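Local coordinates for protein 5-Carboxyvanillate Decarboxylase (Novosphingobium aromaticivorans, PDB 4QRN) that probably decarboxylates 5-carboxyvanillate as a metal-dependent lyase of the amidohydrolase superfamily, here holding manganese and the nitro analogue 4-hydroxy-3-methoxy-5-nitrobenzoic acid, at residues R131-L136 with M150-P155; Q156-S161 with E190-P195; A199-D204 with Y254-I259; T213-M218 with G235-M240. One frame throughout, in Å; residues are numbered along the deposited sequence. Where two conformers were deposited one is given.

Contact 1: R131-L136 with M150-P155; sequences RANDTL and MGTVAP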
loop_
_atom_site.group_PDB
_atom_site.type_symbol
_atom_site.label_atom_id
_atom_site.label_comp_id
_atom_site.label_asym_id
_atom_site.label_seq_id
_atom_site.Cartn_x
_atom_site.Cartn_y
_atom_site.Cartn_z
ATOM N N ARG A 131 10.118 22.108 -24.229
ATOM C CA ARG A 131 10.268 23.407 -23.598
ATOM C C ARG A 131 10.572 23.283 -22.103
ATOM O O ARG A 131 11.428 24.006 -21.584
ATOM C CB ARG A 131 9.023 24.273 -23.851
ATOM C CG ARG A 131 8.926 24.726 -25.310
ATOM C CD ARG A 131 7.521 25.122 -25.670
ATOM N NE ARG A 131 7.089 26.358 -25.032
ATOM C CZ ARG A 131 7.339 27.588 -25.487
ATOM N NH1 ARG A 131 8.061 27.779 -26.588
ATOM N NH2 ARG A 131 6.870 28.637 -24.820
ATOM N N ALA A 132 9.904 22.363 -21.414
ATOM C CA ALA A 132 10.157 22.186 -19.988
ATOM C C ALA A 132 11.580 21.674 -19.772
ATOM O O ALA A 132 12.245 22.079 -18.823
ATOM C CB ALA A 132 9.152 21.207 -19.373
ATOM N N ASN A 133 12.036 20.759 -20.629
ATOM C CA ASN A 133 13.386 20.245 -20.511
ATOM C C ASN A 133 14.408 21.349 -20.770
ATOM O O ASN A 133 15.409 21.468 -20.054
ATOM C CB ASN A 133 13.571 19.064 -21.461
ATOM C CG ASN A 133 12.900 17.804 -20.945
ATOM O OD1 ASN A 133 12.683 17.657 -19.737
ATOM N ND2 ASN A 133 12.597 16.889 -21.837
ATOM N N ASP A 134 14.186 22.178 -21.794
ATOM C CA ASP A 134 15.105 23.261 -22.053
ATOM C C ASP A 134 15.105 24.285 -20.903
ATOM O O ASP A 134 16.161 24.812 -20.545
ATOM C CB ASP A 134 14.745 23.946 -23.375
ATOM C CG ASP A 134 15.053 23.090 -24.590
ATOM O OD1 ASP A 134 15.810 22.102 -24.466
ATOM O OD2 ASP A 134 14.544 23.427 -25.682
ATOM N N THR A 135 13.934 24.581 -20.343
ATOM C CA THR A 135 13.840 25.495 -19.216
ATOM C C THR A 135 14.628 24.965 -18.015
ATOM O O THR A 135 15.385 25.701 -17.374
ATOM C CB THR A 135 12.369 25.717 -18.872
ATOM O OG1 THR A 135 11.752 26.419 -19.956
ATOM C CG2 THR A 135 12.200 26.503 -17.562
ATOM N N LEU A 136 14.465 23.680 -17.727
ATOM C CA LEU A 136 15.217 23.055 -16.635
ATOM C C LEU A 136 16.717 23.101 -16.914
ATOM O O LEU A 136 17.518 23.418 -16.022
ATOM C CB LEU A 136 14.743 21.620 -16.468
ATOM C CG LEU A 136 15.484 20.798 -15.407
ATOM C CD1 LEU A 136 15.452 21.471 -14.034
ATOM C CD2 LEU A 136 14.902 19.405 -15.363
ATOM N N MET A 150 16.460 16.016 -14.016
ATOM C CA MET A 150 15.897 14.791 -14.582
ATOM C C MET A 150 14.958 15.235 -15.703
ATOM O O MET A 150 14.158 16.148 -15.522
ATOM C CB MET A 150 15.115 14.005 -13.522
ATOM C CG MET A 150 15.991 13.504 -12.376
ATOM S SD MET A 150 17.063 12.125 -12.806
ATOM C CE MET A 150 15.970 10.741 -12.462
ATOM N N GLY A 151 15.042 14.584 -16.854
ATOM C CA GLY A 151 14.171 14.947 -17.954
ATOM C C GLY A 151 12.751 14.452 -17.785
ATOM O O GLY A 151 12.481 13.473 -17.068
ATOM N N THR A 152 11.849 15.127 -18.502
ATOM C CA THR A 152 10.459 14.709 -18.637
ATOM C C THR A 152 10.225 14.210 -20.056
ATOM O O THR A 152 10.851 14.715 -21.003
ATOM C CB THR A 152 9.491 15.882 -18.260
ATOM O OG1 THR A 152 8.253 15.375 -17.770
ATOM C CG2 THR A 152 9.208 16.832 -19.412
ATOM N N VAL A 153 9.362 13.213 -20.203
ATOM C CA VAL A 153 9.114 12.634 -21.513
ATOM C C VAL A 153 7.602 12.508 -21.761
ATOM O O VAL A 153 6.779 12.957 -20.968
ATOM C CB VAL A 153 9.882 11.289 -21.728
ATOM C CG1 VAL A 153 11.394 11.512 -21.619
ATOM C CG2 VAL A 153 9.414 10.192 -20.766
ATOM N N ALA A 154 7.263 11.921 -22.911
ATOM C CA ALA A 154 5.881 11.788 -23.351
ATOM C C ALA A 154 5.688 10.351 -23.795
ATOM O O ALA A 154 5.810 10.046 -24.971
ATOM C CB ALA A 154 5.580 12.779 -24.494
ATOM N N PRO A 155 5.414 9.433 -22.853
ATOM C CA PRO A 155 5.385 8.004 -23.191
ATOM C C PRO A 155 4.304 7.655 -24.186
ATOM O O PRO A 155 4.355 6.568 -24.761
ATOM C CB PRO A 155 5.168 7.324 -21.837
ATOM C CG PRO A 155 5.725 8.313 -20.844
ATOM C CD PRO A 155 5.282 9.638 -21.395
#
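The flat carboxamide of Asn-133 meets the backbone of Thr-152 along its polar edge with two nearly coplanar bonds. Thr-152 N donates to Asn-133 OD1 over 2.9 Å, lying in the amide plane on a lone pair, with an N-H...O angle of 175°. Asn-133 ND2 returns a bond to Thr-152 O at 2.9 Å, so both backbone polar groups of one residue are read by one side chain and the amide is fixed in its flip. Out of that plane, Thr-152 CG2 stands on one side, 3.6 Å from Asn-133 OD1, and Gly-151 CA on the other. ND2 is shared with Glu-164 of helix 158-170, which further settles its orientation. One turn on, Leu-136 CG sits anti to the backbone N (chi1 177°), and its methyl CD2 comes to 3.3 Å from Met-150 O; Ala-132 CB grazes Thr-152 CG2 at 4.4 Å. All the touching residues are buried. Helix 122-142 is thereby tied to the chain leaving the barrel strand 147-149, whose backbone continues to pair, Met-150 with Leu-109 of strand 106-111 and Gly-151 with Gln-178 of strand 177-179.

Contact 2: Q156-S161 with E190-P195; sequences QDPEWS and EEFFDP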
loop_
_atom_site.group_PDB
_atom_site.type_symbol
_atom_site.label_atom_id
_atom_site.label_comp_id
_atom_site.label_asym_id
_atom_site.label_seq_id
_atom_site.Cartn_x
_atom_site.Cartn_y
_atom_site.Cartn_z
ATOM N N GLN A 156 3.347 8.551 -24.404
ATOM C CA GLN A 156 2.431 8.399 -25.530
ATOM C C GLN A 156 3.173 8.205 -26.847
ATOM O O GLN A 156 2.634 7.618 -27.793
ATOM C CB GLN A 156 1.603 9.673 -25.785
ATOM C CG GLN A 156 0.829 10.300 -24.666
ATOM C CD GLN A 156 1.609 11.388 -23.942
ATOM O OE1 GLN A 156 2.708 11.148 -23.446
ATOM N NE2 GLN A 156 1.028 12.588 -23.852
ATOM N N ASP A 157 4.405 8.731 -26.925
ATOM C CA ASP A 157 5.309 8.552 -28.068
ATOM C C ASP A 157 6.641 7.977 -27.550
ATOM O O ASP A 157 7.580 8.717 -27.221
ATOM C CB ASP A 157 5.538 9.884 -28.790
ATOM C CG ASP A 157 6.325 9.734 -30.080
ATOM O OD1 ASP A 157 6.997 8.697 -30.266
ATOM O OD2 ASP A 157 6.275 10.680 -30.898
ATOM N N PRO A 158 6.721 6.646 -27.425
ATOM C CA PRO A 158 7.929 6.058 -26.830
ATOM C C PRO A 158 9.184 6.292 -27.650
ATOM O O PRO A 158 10.256 6.415 -27.067
ATOM C CB PRO A 158 7.601 4.558 -26.719
ATOM C CG PRO A 158 6.143 4.482 -26.767
ATOM C CD PRO A 158 5.659 5.648 -27.614
ATOM N N GLU A 159 9.069 6.363 -28.966
ATOM C CA GLU A 159 10.244 6.573 -29.785
ATOM C C GLU A 159 10.767 8.002 -29.638
ATOM O O GLU A 159 11.981 8.221 -29.530
ATOM C CB GLU A 159 9.931 6.229 -31.240
ATOM C CG GLU A 159 9.656 4.731 -31.403
ATOM C CD GLU A 159 9.176 4.359 -32.778
ATOM O OE1 GLU A 159 9.513 5.093 -33.737
ATOM O OE2 GLU A 159 8.463 3.332 -32.893
ATOM N N TRP A 160 9.873 8.985 -29.583
ATOM C CA TRP A 160 10.311 10.351 -29.312
ATOM C C TRP A 160 10.924 10.427 -27.925
ATOM O O TRP A 160 11.952 11.074 -27.708
ATOM C CB TRP A 160 9.160 11.358 -29.420
ATOM C CG TRP A 160 9.600 12.741 -29.062
ATOM C CD1 TRP A 160 10.161 13.655 -29.902
ATOM C CD2 TRP A 160 9.561 13.352 -27.766
ATOM N NE1 TRP A 160 10.456 14.801 -29.211
ATOM C CE2 TRP A 160 10.104 14.637 -27.896
ATOM C CE3 TRP A 160 9.104 12.941 -26.512
ATOM C CZ2 TRP A 160 10.222 15.509 -26.816
ATOM C CZ3 TRP A 160 9.233 13.805 -25.425
ATOM C CH2 TRP A 160 9.777 15.080 -25.593
ATOM N N SER A 161 10.292 9.742 -26.968
ATOM C CA SER A 161 10.800 9.754 -25.599
ATOM C C SER A 161 12.219 9.192 -25.522
ATOM O O SER A 161 13.052 9.710 -24.794
ATOM C CB SER A 161 9.860 8.987 -24.676
ATOM O OG SER A 161 8.613 9.665 -24.511
ATOM N N GLU A 190 3.854 -2.672 -20.672
ATOM C CA GLU A 190 3.396 -3.009 -22.028
ATOM C C GLU A 190 4.564 -2.935 -22.997
ATOM O O GLU A 190 5.409 -2.031 -22.889
ATOM C CB GLU A 190 2.341 -2.038 -22.522
ATOM C CG GLU A 190 0.998 -2.148 -21.880
ATOM C CD GLU A 190 -0.021 -1.400 -22.706
ATOM O OE1 GLU A 190 -0.106 -1.644 -23.930
ATOM O OE2 GLU A 190 -0.708 -0.540 -22.150
ATOM N N GLU A 191 4.580 -3.853 -23.963
ATOM C CA GLU A 191 5.656 -3.877 -24.951
ATOM C C GLU A 191 5.778 -2.548 -25.698
ATOM O O GLU A 191 6.875 -2.166 -26.109
ATOM C CB GLU A 191 5.433 -5.000 -25.960
ATOM C CG GLU A 191 5.633 -6.391 -25.375
ATOM C CD GLU A 191 5.858 -7.452 -26.434
ATOM O OE1 GLU A 191 5.477 -7.228 -27.602
ATOM O OE2 GLU A 191 6.421 -8.514 -26.094
ATOM N N PHE A 192 4.663 -1.839 -25.886
ATOM C CA PHE A 192 4.678 -0.542 -26.563
ATOM C C PHE A 192 5.742 0.407 -26.008
ATOM O O PHE A 192 6.321 1.186 -26.759
ATOM C CB PHE A 192 3.287 0.069 -26.432
ATOM C CG PHE A 192 3.135 1.427 -27.051
ATOM C CD1 PHE A 192 3.109 1.587 -28.431
ATOM C CD2 PHE A 192 2.962 2.548 -26.245
ATOM C CE1 PHE A 192 2.936 2.846 -29.002
ATOM C CE2 PHE A 192 2.783 3.804 -26.809
ATOM C CZ PHE A 192 2.768 3.956 -28.186
ATOM N N PHE A 193 5.989 0.358 -24.698
ATOM C CA PHE A 193 6.897 1.311 -24.069
ATOM C C PHE A 193 8.360 0.888 -24.088
ATOM O O PHE A 193 9.228 1.623 -23.601
ATOM C CB PHE A 193 6.436 1.603 -22.631
ATOM C CG PHE A 193 5.054 2.198 -22.589
ATOM C CD1 PHE A 193 4.829 3.510 -22.973
ATOM C CD2 PHE A 193 3.968 1.409 -22.211
ATOM C CE1 PHE A 193 3.526 4.031 -22.973
ATOM C CE2 PHE A 193 2.692 1.904 -22.214
ATOM C CZ PHE A 193 2.456 3.221 -22.595
ATOM N N ASP A 194 8.657 -0.260 -24.686
ATOM C CA ASP A 194 10.010 -0.783 -24.652
ATOM C C ASP A 194 11.103 0.190 -25.138
ATOM O O ASP A 194 12.183 0.173 -24.568
ATOM C CB ASP A 194 10.086 -2.101 -25.434
ATOM C CG ASP A 194 11.410 -2.797 -25.253
ATOM O OD1 ASP A 194 11.720 -3.178 -24.105
ATOM O OD2 ASP A 194 12.143 -2.954 -26.247
ATOM N N PRO A 195 10.830 1.042 -26.151
ATOM C CA PRO A 195 11.891 1.971 -26.558
ATOM C C PRO A 195 12.435 2.845 -25.433
ATOM O O PRO A 195 13.604 3.248 -25.496
ATOM C CB PRO A 195 11.220 2.806 -27.656
ATOM C CG PRO A 195 10.226 1.843 -28.278
ATOM C CD PRO A 195 9.670 1.110 -27.071
#
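Pro-158 drives its ring into the corner formed by Phe-192, Phe-193 and Pro-195, and the close packing is concentrated there. Its CG lies over one face of the Phe-192 ring, 3.8 Å from the centroid and 24° off the normal, a CH-pi contact, while Pro-158 CD reaches Phe-192 CZ at 3.4 Å. The same CG is 3.3 Å from Phe-192 O. Phe-192 CG is anti to its backbone N (chi1 179°), which swings the ring beneath the proline; Gln-156 O stands in plane at the ring's edge, 3.7 Å from CZ. Arg-186 separately makes a cation-pi interaction with this ring. Beyond this wedge the fit slackens: Pro-158 CB to Pro-195 CD is 4.0 Å, and at the exposed rim Glu-159 CG comes no nearer to Pro-195 CG than 4.3 Å. Replacing Pro-158 by a glycine would probably leave the Phe-192 face without its CH partner and open a gap beside Pro-195. Asp-157 caps the new helix, its OD1 accepting from Trp-160 N at 3.0 Å from above the carboxylate plane. No hydrogen bond crosses between the segments, so the joint rests mainly on ring and methylene contacts, with carbonyl oxygens touching CH groups: shape and CH-pi contact, rather than directed polar bonds, set the fit.

Contact 3: A199-D204 with Y254-I259; sequences ALVEVD and YPSLQI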
loop_
_atom_site.group_PDB
_atom_site.type_symbol
_atom_site.label_atom_id
_atom_site.label_comp_id
_atom_site.label_asym_id
_atom_site.label_seq_id
_atom_site.Cartn_x
_atom_site.Cartn_y
_atom_site.Cartn_z
ATOM N N ALA A 199 16.462 2.986 -24.386
ATOM C CA ALA A 199 17.217 4.227 -24.325
ATOM C C ALA A 199 17.873 4.436 -22.965
ATOM O O ALA A 199 19.018 4.879 -22.900
ATOM C CB ALA A 199 16.317 5.414 -24.684
ATOM N N LEU A 200 17.155 4.130 -21.882
ATOM C CA LEU A 200 17.731 4.261 -20.543
ATOM C C LEU A 200 18.965 3.392 -20.379
ATOM O O LEU A 200 19.943 3.821 -19.781
ATOM C CB LEU A 200 16.689 3.887 -19.474
ATOM C CG LEU A 200 15.570 4.904 -19.302
ATOM C CD1 LEU A 200 14.383 4.275 -18.551
ATOM C CD2 LEU A 200 16.124 6.106 -18.565
ATOM N N VAL A 201 18.922 2.185 -20.927
ATOM C CA VAL A 201 20.080 1.316 -20.814
ATOM C C VAL A 201 21.218 1.845 -21.699
ATOM O O VAL A 201 22.380 1.795 -21.303
ATOM C CB VAL A 201 19.685 -0.127 -21.152
ATOM C CG1 VAL A 201 20.915 -1.029 -21.392
ATOM C CG2 VAL A 201 18.763 -0.688 -20.044
ATOM N N GLU A 202 20.896 2.371 -22.880
ATOM C CA GLU A 202 21.918 2.963 -23.757
ATOM C C GLU A 202 22.665 4.121 -23.088
ATOM O O GLU A 202 23.879 4.230 -23.207
ATOM C CB GLU A 202 21.290 3.442 -25.064
ATOM C CG GLU A 202 20.894 2.292 -25.987
ATOM C CD GLU A 202 19.912 2.658 -27.089
ATOM O OE1 GLU A 202 19.487 3.829 -27.185
ATOM O OE2 GLU A 202 19.572 1.748 -27.874
ATOM N N VAL A 203 21.942 5.007 -22.413
ATOM C CA VAL A 203 22.588 6.124 -21.718
ATOM C C VAL A 203 23.029 5.746 -20.299
ATOM O O VAL A 203 23.723 6.518 -19.632
ATOM C CB VAL A 203 21.696 7.404 -21.660
ATOM C CG1 VAL A 203 21.355 7.910 -23.082
ATOM C CG2 VAL A 203 20.447 7.180 -20.830
ATOM N N ASP A 204 22.660 4.538 -19.869
ATOM C CA ASP A 204 22.942 4.008 -18.523
ATOM C C ASP A 204 22.485 4.937 -17.406
ATOM O O ASP A 204 23.254 5.269 -16.509
ATOM C CB ASP A 204 24.428 3.659 -18.362
ATOM C CG ASP A 204 24.701 2.852 -17.111
ATOM O OD1 ASP A 204 23.825 2.058 -16.695
ATOM O OD2 ASP A 204 25.784 3.045 -16.525
ATOM N N TYR A 254 16.545 -6.298 -18.809
ATOM C CA TYR A 254 17.496 -5.191 -18.715
ATOM C C TYR A 254 18.200 -5.240 -17.357
ATOM O O TYR A 254 17.862 -4.482 -16.447
ATOM C CB TYR A 254 16.766 -3.849 -18.887
ATOM C CG TYR A 254 16.098 -3.730 -20.234
ATOM C CD1 TYR A 254 16.864 -3.731 -21.402
ATOM C CD2 TYR A 254 14.716 -3.661 -20.355
ATOM C CE1 TYR A 254 16.271 -3.641 -22.640
ATOM C CE2 TYR A 254 14.116 -3.572 -21.599
ATOM C CZ TYR A 254 14.896 -3.573 -22.736
ATOM O OH TYR A 254 14.320 -3.498 -23.989
ATOM N N PRO A 255 19.187 -6.133 -17.200
ATOM C CA PRO A 255 19.781 -6.333 -15.871
ATOM C C PRO A 255 20.499 -5.113 -15.322
ATOM O O PRO A 255 20.649 -5.020 -14.102
ATOM C CB PRO A 255 20.771 -7.491 -16.098
ATOM C CG PRO A 255 20.285 -8.162 -17.319
ATOM C CD PRO A 255 19.638 -7.142 -18.166
ATOM N N SER A 256 20.941 -4.193 -16.172
ATOM C CA SER A 256 21.613 -2.995 -15.664
ATOM C C SER A 256 20.640 -1.920 -15.184
ATOM O O SER A 256 21.058 -0.992 -14.499
ATOM C CB SER A 256 22.532 -2.388 -16.718
ATOM O OG SER A 256 21.817 -1.781 -17.773
ATOM N N LEU A 257 19.372 -2.024 -15.562
ATOM C CA LEU A 257 18.436 -0.927 -15.303
ATOM C C LEU A 257 18.200 -0.687 -13.825
ATOM O O LEU A 257 17.928 -1.630 -13.078
ATOM C CB LEU A 257 17.113 -1.258 -15.984
ATOM C CG LEU A 257 15.978 -0.255 -15.813
ATOM C CD1 LEU A 257 16.283 1.029 -16.561
ATOM C CD2 LEU A 257 14.675 -0.881 -16.295
ATOM N N GLN A 258 18.280 0.579 -13.424
ATOM C CA GLN A 258 17.942 0.985 -12.070
ATOM C C GLN A 258 16.655 1.803 -12.117
ATOM O O GLN A 258 16.556 2.760 -12.884
ATOM C CB GLN A 258 19.051 1.841 -11.448
ATOM C CG GLN A 258 20.405 1.129 -11.422
ATOM C CD GLN A 258 20.378 -0.117 -10.552
ATOM O OE1 GLN A 258 19.995 -0.048 -9.386
ATOM N NE2 GLN A 258 20.735 -1.274 -11.123
ATOM N N ILE A 259 15.686 1.413 -11.281
ATOM C CA ILE A 259 14.461 2.183 -11.098
ATOM C C ILE A 259 14.432 2.713 -9.677
ATOM O O ILE A 259 14.584 1.956 -8.712
ATOM C CB ILE A 259 13.185 1.381 -11.413
ATOM C CG1 ILE A 259 13.215 0.921 -12.877
ATOM C CG2 ILE A 259 11.942 2.256 -11.098
ATOM C CD1 ILE A 259 11.975 0.116 -13.324
HETATM O O HOH W 1 21.310 0.996 -17.254
#
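Leu-200 and Val-201, near the C-terminal end of helix 194-203, pack on the type I turn Tyr-254 to Leu-257 in a mainly apolar contact with a water-mediated polar rim; it joins a helix on the outside of the barrel to the loop that enters strand 259-261. The evidence lies first in the two branches of Val-201, which divide the work. CG2 rests obliquely by the Tyr-254 ring, 3.8 Å from its CD1, whereas CG1, anti to the backbone N (chi1 166°), comes to 3.8 Å from Ser-256 OG. Deeper in, Leu-200 CB meets Leu-257 CD1 at 4.1 Å. The turn that presents these groups is closed by Leu-257 N bonding to Tyr-254 O at 3.0 Å.

At the exposed side no direct hydrogen bond spans the segments. A water sits 2.8 Å from Asp-204 OD1 and 2.9 Å from Ser-256 OG, and can bridge helix end and turn. Asp-204 OD1 and Ser-256 OG themselves are 4.5 Å apart. Asp-204, with positive phi (53°), is the C-prime residue of the Schellman motif that ends the helix; its other oxygen, OD2, forms a salt bridge with Lys-372. Behind the contact, Leu-200 also packs on Leu-207 of strand 207-209, Leu-257 on Phe-197 of helix 194-203 and on Ile-250 and Phe-251 of helix 250-253, while the backbone of Gln-258 pairs with Leu-207 and that of Ile-259 with Leu-307 in the neighbouring strand 306-309.

Contact 4: T213-M218 with G235-M240; sequences TSPDSM and GVETGM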
loop_
_atom_site.group_PDB
_atom_site.type_symbol
_atom_site.label_atom_id
_atom_site.label_comp_id
_atom_site.label_asym_id
_atom_site.label_seq_id
_atom_site.Cartn_x
_atom_site.Cartn_y
_atom_site.Cartn_z
ATOM N N THR A 213 -1.854 10.604 -9.745
ATOM C CA THR A 213 -3.182 10.110 -9.474
ATOM C C THR A 213 -3.469 8.858 -10.313
ATOM O O THR A 213 -2.985 8.719 -11.439
ATOM C CB THR A 213 -4.250 11.177 -9.789
ATOM O OG1 THR A 213 -4.032 11.746 -11.091
ATOM C CG2 THR A 213 -4.220 12.287 -8.760
ATOM N N SER A 214 -4.276 7.974 -9.749
ATOM C CA SER A 214 -4.694 6.780 -10.448
ATOM C C SER A 214 -5.496 7.147 -11.690
ATOM O O SER A 214 -6.143 8.198 -11.734
ATOM C CB SER A 214 -5.593 5.960 -9.523
ATOM O OG SER A 214 -4.908 5.503 -8.366
ATOM N N PRO A 215 -5.491 6.272 -12.695
ATOM C CA PRO A 215 -6.359 6.494 -13.851
ATOM C C PRO A 215 -7.835 6.324 -13.502
ATOM O O PRO A 215 -8.176 5.795 -12.438
ATOM C CB PRO A 215 -5.872 5.449 -14.857
ATOM C CG PRO A 215 -5.359 4.322 -13.992
ATOM C CD PRO A 215 -4.756 4.997 -12.782
ATOM N N ASP A 216 -8.701 6.768 -14.400
ATOM C CA ASP A 216 -10.129 6.691 -14.172
ATOM C C ASP A 216 -10.591 5.259 -13.909
ATOM O O ASP A 216 -11.609 5.056 -13.241
ATOM C CB ASP A 216 -10.887 7.282 -15.367
ATOM C CG ASP A 216 -10.937 8.798 -15.355
ATOM O OD1 ASP A 216 -10.427 9.441 -14.425
ATOM O OD2 ASP A 216 -11.509 9.367 -16.310
ATOM N N SER A 217 -9.870 4.267 -14.425
ATOM C CA SER A 217 -10.197 2.855 -14.195
ATOM C C SER A 217 -10.037 2.405 -12.742
ATOM O O SER A 217 -10.483 1.323 -12.383
ATOM C CB SER A 217 -9.284 1.974 -15.058
ATOM O OG SER A 217 -7.934 2.216 -14.711
ATOM N N MET A 218 -9.381 3.204 -11.909
ATOM C CA MET A 218 -9.062 2.785 -10.541
ATOM C C MET A 218 -9.370 3.820 -9.472
ATOM O O MET A 218 -9.417 3.488 -8.290
ATOM C CB MET A 218 -7.556 2.402 -10.521
ATOM C CG MET A 218 -7.032 1.637 -9.375
ATOM S SD MET A 218 -5.529 0.800 -9.927
ATOM C CE MET A 218 -5.090 0.188 -8.288
ATOM N N GLY A 235 0.650 6.138 -3.461
ATOM C CA GLY A 235 1.402 4.942 -3.124
ATOM C C GLY A 235 0.839 3.695 -3.775
ATOM O O GLY A 235 1.588 2.795 -4.142
ATOM N N VAL A 236 -0.482 3.620 -3.886
ATOM C CA VAL A 236 -1.121 2.495 -4.564
ATOM C C VAL A 236 -0.671 2.470 -6.021
ATOM O O VAL A 236 -0.220 1.442 -6.541
ATOM C CB VAL A 236 -2.648 2.618 -4.463
ATOM C CG1 VAL A 236 -3.338 1.621 -5.417
ATOM C CG2 VAL A 236 -3.126 2.422 -3.007
ATOM N N GLU A 237 -0.834 3.607 -6.702
ATOM C CA GLU A 237 -0.529 3.709 -8.122
ATOM C C GLU A 237 0.933 3.346 -8.399
ATOM O O GLU A 237 1.258 2.584 -9.301
ATOM C CB GLU A 237 -0.856 5.135 -8.581
ATOM C CG GLU A 237 -0.261 5.537 -9.914
ATOM C CD GLU A 237 -0.729 4.774 -11.146
ATOM O OE1 GLU A 237 -1.794 4.127 -11.123
ATOM O OE2 GLU A 237 -0.011 4.882 -12.163
ATOM N N THR A 238 1.831 3.929 -7.611
ATOM C CA THR A 238 3.255 3.825 -7.915
ATOM C C THR A 238 3.797 2.461 -7.494
ATOM O O THR A 238 4.590 1.854 -8.212
ATOM C CB THR A 238 4.023 4.954 -7.219
ATOM O OG1 THR A 238 3.364 6.191 -7.470
ATOM C CG2 THR A 238 5.442 5.043 -7.760
ATOM N N GLY A 239 3.383 1.971 -6.330
ATOM C CA GLY A 239 3.773 0.636 -5.923
ATOM C C GLY A 239 3.254 -0.408 -6.907
ATOM O O GLY A 239 3.964 -1.351 -7.260
ATOM N N MET A 240 2.018 -0.258 -7.353
ATOM C CA MET A 240 1.488 -1.159 -8.370
ATOM C C MET A 240 2.356 -1.132 -9.625
ATOM O O MET A 240 2.650 -2.166 -10.223
ATOM C CB MET A 240 0.050 -0.783 -8.741
ATOM C CG MET A 240 -0.565 -1.745 -9.752
ATOM S SD MET A 240 -2.211 -1.240 -10.288
ATOM C CE MET A 240 -1.886 0.291 -11.126
HETATM O O HOH W 2 -3.640 3.366 -9.349
#
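Thr-213 comes closest to Glu-237 through its backbone, with Thr-213 O only loosely set against Glu-237 CG; that carbonyl is bonded instead by His-182 NE2. Ser-214 follows, its OG held 4.1 Å from Glu-237 CB and coupled to the carboxylate through a water that lies 2.7 Å from Ser-214 OG and donates to Glu-237 OE1 at 2.7 Å. Pro-215 then lays its CD 3.5 Å from Glu-237 OE1, the two side chains crossing at an oblique angle. Glu-237 reaches this point by a bend at chi2 (64°), and its buried carboxylate is well supplied with partners: Tyr-187 OH also bonds to OE1, while Ser-181 OG and His-182 N bond to OE2. Bonds to both oxygens would limit the rotation of the carboxylate.

Past Ser-217 the chain turns, with Met-218 N bonded to Pro-215 O, and the chemistry becomes apolar. Met-218, extended beyond CG, carries CE across to the helix: CE touches Val-236 CG1 at 3.7 Å and meets Met-240 SD at 3.8 Å, the two methionines tip to tip. With only an alanine at this position, the space filled by CE is likely to be left as a gap, Val-236 CG1 losing its methyl neighbour and Met-240 its partner thioether. The second subunit packs on the same region: Pro-221 of that subunit on Met-218, its Val-236 on Val-236, and its Phe-232 on Met-240. Together the contacts within the chain lay the loop that follows strand 207-209 along helix 233-248, ahead of helix 220-225.

Contacts 1 and 4 are wholly buried, whereas contacts 2 and 3 are partly exposed and share helix 194-203, one at its start and one at its end. Contact 1 alone has direct hydrogen bonds between its segments; contact 2 relies on rings, and contacts 3 and 4 combine apolar packing with a bridging water, at the exposed rim in 3 and in the interior in 4. Contacts 1 and 2 adjoin, with Ala-154 N probably bonded to Ser-161 OG at 3.1 Å. Asp-194 OD1 and Tyr-254 OH, 2.6 Å apart, probably bond contact 2 to contact 3. Contact 4 touches none of the others and alone reaches the second subunit.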